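Local atomic coordinates of VP1 (Merkel cell polyomavirus, PDB entry 4FMH), a protein that builds the icosahedral capsid of the virus from pentamers and binds sialylated glycans through loops of its jelly-roll part, a step needed for infection. Residues S105-V110 / H272-Y277; G219-T224 / F261-S266. All blocks are in the same frame, centred on the assembly; numbering follows the deposited sequence.

In the fold
Both contacts fix loops onto neighbouring strands of the jelly-roll part of VP1, which is the piece in this chain. Contact 1 sets 105-110 against strand 269-287. Contact 2 sets 219-224 against the end of strand 250-263, which pairs antiparallel with 269-287. The centres of the contacts are about 14 Å apart, and L107 CD1 packs on T224 CG2 at 4.3 Å. Contact 1 is buried throughout and joins leucine packing to one water bridge. Contact 2 is only partly buried. It pairs a carbonyl oxygen with phenylalanine edges, and the chain beyond its strand runs into the sialic acid site. Both also touch a second subunit of the pentamer.

Contact 1. Residues S105-V110 / H272-Y277; sequences SSLINV and HGLPRY
L107 meets L274 and H272 with a different methyl for each. Its CD1 reaches L274 CD1 tip to tip at 4.1 Å. Its CD2 turns to the imidazole of H272 and lies 3.9 Å from H272 CD2, at the edge of the ring and in its plane. The L107 side chain starts beside its backbone N (chi1 -55°). The chain then runs straight to CD1, while CD2 branches off toward the H272 ring edge. L274 answers with the same shape from the other side. Its second methyl, CD2, comes to S106 OG at 4.1 Å, a loose contact. V259 on strand 250-263 touches all three of L107, H272 and L274. V101 adds to the packing on L274.

The polar part of the contact runs through one water. The water donates to S106 OG at 2.7 Å. It is also hydrogen-bonded to H272 NE2, in the plane of the ring and again at 2.7 Å. S106 OG has a further bond to G103 O. The imidazole is fixed from its other nitrogen as well, because ND1 bonds T47 O. H272 CG lies anti to the backbone N (chi1 -178°), and this sends the ring across to the 3-10 segment that includes 105-108. The ring also stacks on Y48. L147 of the second subunit packs against S106 and P275.

The two segments therefore meet by methyl packing and a single bridging water. S106 CA and L274 CA, the nearest pair, are still 9.6 Å apart. The water gives a buried hydroxyl and a buried imidazole nitrogen a shared partner. With T47 and Y48 also engaged, the rotation of the H272 ring should be closely restricted.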
loop_
_atom_site.group_PDB
_atom_site.type_symbol
_atom_site.label_atom_id
_atom_site.label_comp_id
_atom_site.label_asym_id
_atom_site.label_seq_id
_atom_site.Cartn_x
_atom_site.Cartn_y
_atom_site.Cartn_z
ATOM N N SER B 105 -2.621 -20.788 2.906
ATOM C CA SER B 105 -2.312 -21.461 1.646
ATOM C C SER B 105 -3.517 -22.174 1.007
ATOM O O SER B 105 -3.575 -22.315 -0.213
ATOM C CB SER B 105 -1.166 -22.462 1.842
ATOM O OG SER B 105 -1.573 -23.532 2.669
ATOM N N SER B 106 -4.475 -22.606 1.826
ATOM C CA SER B 106 -5.684 -23.252 1.312
ATOM C C SER B 106 -6.448 -22.366 0.330
ATOM O O SER B 106 -7.224 -22.868 -0.477
ATOM C CB SER B 106 -6.617 -23.664 2.459
ATOM O OG SER B 106 -7.323 -22.540 2.963
ATOM N N LEU B 107 -6.243 -21.051 0.412
ATOM C CA LEU B 107 -6.983 -20.118 -0.436
ATOM C C LEU B 107 -6.486 -20.026 -1.887
ATOM O O LEU B 107 -7.084 -19.313 -2.703
ATOM C CB LEU B 107 -7.080 -18.725 0.209
ATOM C CG LEU B 107 -7.679 -18.652 1.627
ATOM C CD1 LEU B 107 -7.720 -17.205 2.143
ATOM C CD2 LEU B 107 -9.069 -19.302 1.687
ATOM N N ILE B 108 -5.420 -20.752 -2.227
ATOM C CA ILE B 108 -5.010 -20.832 -3.644
ATOM C C ILE B 108 -5.902 -21.785 -4.456
ATOM O O ILE B 108 -5.791 -21.847 -5.680
ATOM C CB ILE B 108 -3.522 -21.219 -3.856
ATOM C CG1 ILE B 108 -3.288 -22.701 -3.557
ATOM C CG2 ILE B 108 -2.581 -20.299 -3.059
ATOM C CD1 ILE B 108 -2.117 -23.299 -4.361
ATOM N N ASN B 109 -6.768 -22.529 -3.767
ATOM C CA ASN B 109 -7.704 -23.440 -4.425
ATOM C C ASN B 109 -8.703 -22.667 -5.297
ATOM O O ASN B 109 -9.558 -21.947 -4.785
ATOM C CB ASN B 109 -8.428 -24.310 -3.383
ATOM C CG ASN B 109 -9.339 -25.355 -4.013
ATOM O OD1 ASN B 109 -9.782 -25.218 -5.162
ATOM N ND2 ASN B 109 -9.632 -26.407 -3.258
ATOM N N VAL B 110 -8.572 -22.803 -6.615
ATOM C CA VAL B 110 -9.487 -22.140 -7.560
ATOM C C VAL B 110 -10.289 -23.158 -8.372
ATOM O O VAL B 110 -10.695 -22.896 -9.504
ATOM C CB VAL B 110 -8.753 -21.138 -8.495
ATOM C CG1 VAL B 110 -8.239 -19.911 -7.694
ATOM C CG2 VAL B 110 -7.622 -21.830 -9.280
ATOM N N HIS B 272 -16.301 -16.819 4.454
ATOM C CA HIS B 272 -15.409 -17.888 4.896
ATOM C C HIS B 272 -14.429 -17.292 5.897
ATOM O O HIS B 272 -14.020 -16.135 5.764
ATOM C CB HIS B 272 -14.665 -18.455 3.678
ATOM C CG HIS B 272 -13.738 -19.598 3.975
ATOM N ND1 HIS B 272 -14.067 -20.643 4.812
ATOM C CD2 HIS B 272 -12.505 -19.885 3.490
ATOM C CE1 HIS B 272 -13.065 -21.503 4.858
ATOM N NE2 HIS B 272 -12.106 -21.068 4.063
ATOM N N GLY B 273 -14.071 -18.078 6.907
ATOM C CA GLY B 273 -13.077 -17.652 7.886
ATOM C C GLY B 273 -11.977 -18.684 8.041
ATOM O O GLY B 273 -12.132 -19.829 7.615
ATOM N N LEU B 274 -10.862 -18.272 8.644
ATOM C CA LEU B 274 -9.755 -19.184 8.945
ATOM C C LEU B 274 -9.454 -19.197 10.449
ATOM O O LEU B 274 -9.802 -18.239 11.150
ATOM C CB LEU B 274 -8.505 -18.785 8.143
ATOM C CG LEU B 274 -8.551 -19.020 6.630
ATOM C CD1 LEU B 274 -7.293 -18.426 5.990
ATOM C CD2 LEU B 274 -8.642 -20.516 6.315
ATOM N N PRO B 275 -8.815 -20.278 10.948
ATOM C CA PRO B 275 -8.431 -20.357 12.359
ATOM C C PRO B 275 -7.253 -19.439 12.656
ATOM O O PRO B 275 -6.551 -18.994 11.734
ATOM C CB PRO B 275 -7.963 -21.814 12.527
ATOM C CG PRO B 275 -8.288 -22.509 11.249
ATOM C CD PRO B 275 -8.325 -21.449 10.200
ATOM N N ARG B 276 -7.042 -19.177 13.941
ATOM C CA ARG B 276 -5.933 -18.367 14.394
ATOM C C ARG B 276 -5.212 -19.058 15.551
ATOM O O ARG B 276 -5.841 -19.610 16.467
ATOM C CB ARG B 276 -6.416 -16.977 14.815
ATOM C CG ARG B 276 -5.275 -16.019 15.173
ATOM C CD ARG B 276 -5.801 -14.649 15.577
ATOM N NE ARG B 276 -6.072 -13.793 14.422
ATOM C CZ ARG B 276 -5.174 -12.989 13.861
ATOM N NH1 ARG B 276 -3.935 -12.935 14.330
ATOM N NH2 ARG B 276 -5.516 -12.242 12.817
ATOM N N TYR B 277 -3.887 -19.030 15.474
ATOM C CA TYR B 277 -3.013 -19.562 16.504
ATOM C C TYR B 277 -2.433 -18.443 17.363
ATOM O O TYR B 277 -2.167 -17.350 16.862
ATOM C CB TYR B 277 -1.886 -20.376 15.850
ATOM C CG TYR B 277 -0.762 -20.716 16.797
ATOM C CD1 TYR B 277 -0.850 -21.816 17.649
ATOM C CD2 TYR B 277 0.382 -19.919 16.859
ATOM C CE1 TYR B 277 0.181 -22.121 18.535
ATOM C CE2 TYR B 277 1.418 -20.220 17.740
ATOM C CZ TYR B 277 1.309 -21.320 18.566
ATOM O OH TYR B 277 2.338 -21.610 19.433
HETATM O O HOH W 1 -10.026 -22.626 3.457
#

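Contact 2. Residues G219-T224 / F261-S266; sequences GSQTPT and FLFKTS. With SIA (N-acetyl-alpha-neuraminic acid), chain U.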
loop_
_atom_site.group_PDB
_atom_site.type_symbol
_atom_site.label_atom_id
_atom_site.label_comp_id
_atom_site.label_asym_id
_atom_site.label_seq_id
_atom_site.Cartn_x
_atom_site.Cartn_y
_atom_site.Cartn_z
ATOM N N GLY B 219 -15.696 -4.191 -0.271
ATOM C CA GLY B 219 -15.591 -4.537 -1.693
ATOM C C GLY B 219 -15.941 -6.001 -1.902
ATOM O O GLY B 219 -15.758 -6.815 -1.004
ATOM N N SER B 220 -16.444 -6.341 -3.087
ATOM C CA SER B 220 -16.969 -7.691 -3.347
ATOM C C SER B 220 -15.921 -8.723 -3.772
ATOM O O SER B 220 -16.031 -9.900 -3.418
ATOM C CB SER B 220 -18.089 -7.637 -4.392
ATOM O OG SER B 220 -17.647 -6.988 -5.569
ATOM N N GLN B 221 -14.929 -8.285 -4.542
ATOM C CA GLN B 221 -13.891 -9.175 -5.056
ATOM C C GLN B 221 -12.495 -8.657 -4.726
ATOM O O GLN B 221 -11.515 -9.059 -5.353
ATOM C CB GLN B 221 -14.041 -9.359 -6.573
ATOM C CG GLN B 221 -15.154 -10.333 -6.973
ATOM C CD GLN B 221 -15.123 -10.698 -8.454
ATOM O OE1 GLN B 221 -14.074 -11.039 -9.005
ATOM N NE2 GLN B 221 -16.280 -10.636 -9.097
ATOM N N THR B 222 -12.416 -7.769 -3.738
ATOM C CA THR B 222 -11.140 -7.208 -3.283
ATOM C C THR B 222 -10.170 -8.335 -2.929
ATOM O O THR B 222 -10.544 -9.272 -2.218
ATOM C CB THR B 222 -11.352 -6.316 -2.053
ATOM O OG1 THR B 222 -12.481 -5.465 -2.288
ATOM C CG2 THR B 222 -10.104 -5.453 -1.763
ATOM N N PRO B 223 -8.929 -8.266 -3.445
ATOM C CA PRO B 223 -7.935 -9.296 -3.146
ATOM C C PRO B 223 -7.766 -9.509 -1.642
ATOM O O PRO B 223 -7.693 -8.538 -0.873
ATOM C CB PRO B 223 -6.645 -8.713 -3.736
ATOM C CG PRO B 223 -7.115 -7.848 -4.855
ATOM C CD PRO B 223 -8.407 -7.249 -4.385
ATOM N N THR B 224 -7.752 -10.773 -1.233
ATOM C CA THR B 224 -7.399 -11.127 0.127
ATOM C C THR B 224 -5.885 -11.182 0.174
ATOM O O THR B 224 -5.256 -11.961 -0.554
ATOM C CB THR B 224 -8.024 -12.461 0.538
ATOM O OG1 THR B 224 -9.449 -12.303 0.597
ATOM C CG2 THR B 224 -7.503 -12.925 1.927
ATOM N N PHE B 261 -15.333 -14.197 0.238
ATOM C CA PHE B 261 -16.481 -14.963 -0.235
ATOM C C PHE B 261 -16.064 -16.189 -1.028
ATOM O O PHE B 261 -15.114 -16.135 -1.818
ATOM C CB PHE B 261 -17.360 -14.126 -1.171
ATOM C CG PHE B 261 -18.027 -12.949 -0.521
ATOM C CD1 PHE B 261 -19.136 -13.121 0.300
ATOM C CD2 PHE B 261 -17.569 -11.652 -0.776
ATOM C CE1 PHE B 261 -19.774 -12.017 0.880
ATOM C CE2 PHE B 261 -18.201 -10.545 -0.202
ATOM C CZ PHE B 261 -19.303 -10.739 0.631
ATOM N N LEU B 262 -16.803 -17.281 -0.825
ATOM C CA LEU B 262 -16.816 -18.390 -1.762
ATOM C C LEU B 262 -17.898 -18.072 -2.789
ATOM O O LEU B 262 -19.075 -17.908 -2.439
ATOM C CB LEU B 262 -17.127 -19.707 -1.051
ATOM C CG LEU B 262 -17.123 -20.988 -1.906
ATOM C CD1 LEU B 262 -15.726 -21.317 -2.448
ATOM C CD2 LEU B 262 -17.695 -22.160 -1.122
ATOM N N PHE B 263 -17.488 -17.950 -4.044
ATOM C CA PHE B 263 -18.400 -17.626 -5.139
ATOM C C PHE B 263 -18.893 -18.905 -5.787
ATOM O O PHE B 263 -18.107 -19.639 -6.390
ATOM C CB PHE B 263 -17.674 -16.780 -6.185
ATOM C CG PHE B 263 -17.427 -15.358 -5.749
ATOM C CD1 PHE B 263 -16.324 -15.035 -4.972
ATOM C CD2 PHE B 263 -18.301 -14.350 -6.121
ATOM C CE1 PHE B 263 -16.091 -13.714 -4.565
ATOM C CE2 PHE B 263 -18.080 -13.022 -5.720
ATOM C CZ PHE B 263 -16.974 -12.710 -4.937
ATOM N N LYS B 264 -20.190 -19.161 -5.659
ATOM C CA LYS B 264 -20.789 -20.392 -6.168
ATOM C C LYS B 264 -21.361 -20.185 -7.576
ATOM O O LYS B 264 -21.791 -19.084 -7.916
ATOM C CB LYS B 264 -21.879 -20.886 -5.210
ATOM C CG LYS B 264 -21.389 -21.080 -3.775
ATOM C CD LYS B 264 -22.535 -21.441 -2.844
ATOM C CE LYS B 264 -22.015 -21.721 -1.439
ATOM N NZ LYS B 264 -23.125 -21.883 -0.456
ATOM N N THR B 265 -21.357 -21.252 -8.376
ATOM C CA THR B 265 -21.804 -21.223 -9.775
ATOM C C THR B 265 -23.101 -20.434 -10.012
ATOM O O THR B 265 -23.186 -19.647 -10.946
ATOM C CB THR B 265 -21.972 -22.666 -10.334
ATOM O OG1 THR B 265 -20.796 -23.431 -10.047
ATOM C CG2 THR B 265 -22.207 -22.661 -11.860
ATOM N N SER B 266 -24.097 -20.656 -9.158
ATOM C CA SER B 266 -25.421 -20.048 -9.302
ATOM C C SER B 266 -25.428 -18.526 -9.116
ATOM O O SER B 266 -26.387 -17.859 -9.514
ATOM C CB SER B 266 -26.362 -20.657 -8.272
ATOM O OG SER B 266 -25.857 -20.381 -6.977
HETATM C C1 SIA U . -27.101 -22.887 -5.016
HETATM C C2 SIA U . -27.043 -24.308 -4.450
HETATM C C3 SIA U . -25.651 -24.550 -3.836
HETATM C C4 SIA U . -25.431 -23.873 -2.478
HETATM C C5 SIA U . -26.584 -24.159 -1.518
HETATM C C6 SIA U . -27.949 -23.882 -2.160
HETATM C C7 SIA U . -29.080 -24.350 -1.225
HETATM C C8 SIA U . -30.465 -23.773 -1.555
HETATM C C9 SIA U . -31.121 -24.412 -2.776
HETATM C C10 SIA U . -26.203 -23.925 0.898
HETATM C C11 SIA U . -26.000 -22.962 2.025
HETATM N N5 SIA U . -26.379 -23.375 -0.309
HETATM O O1A SIA U . -26.052 -22.368 -5.470
HETATM O O1B SIA U . -28.193 -22.267 -5.035
HETATM O O4 SIA U . -24.208 -24.329 -1.871
HETATM O O6 SIA U . -28.064 -24.524 -3.449
HETATM O O7 SIA U . -29.119 -25.784 -1.189
HETATM O O8 SIA U . -31.351 -23.937 -0.436
HETATM O O9 SIA U . -30.917 -23.546 -3.894
HETATM O O10 SIA U . -26.209 -25.130 1.088
#
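F261 and F263 present ring edges, not faces, to S220 O. The carbonyl oxygen lies near both ring planes, 3.5 Å from F261 CD2 and 3.3 Å from F263 CZ. Q221 CG comes to F263 CZ obliquely at 3.6 Å, and the plane of the Q221 amide is turned 63° from that of the F263 ring. This is a loop packed on the end of a jelly-roll strand, 250-263.

The two phenylalanines alternate with L262 along the strand. In both, CG lies beside the backbone N (F261 chi1 -65°, F263 chi1 -73°), and the rings' edges meet at S220 O. L262 packs on W45. M269 touches both rings from strand 269-287. S220 O is buried with no hydrogen-bond partner in the model, and the ring-edge hydrogens probably compensate it weakly. Residues V110 and H119 of the third subunit pack on F261 and F263 respectively.

Past F263 the chain enters the sialic acid site, where K264 and S266 bind the glycan. K264 is extended, with a salt bridge to D51 and a cation-pi contact with W45 holding its end. D51 and K268 also hydrogen-bond the sugar. K264 NZ donates to O4 of the sialic acid at 3.0 Å, and S266 OG gives a short bond of 2.5 Å to its carboxylate oxygen O1A.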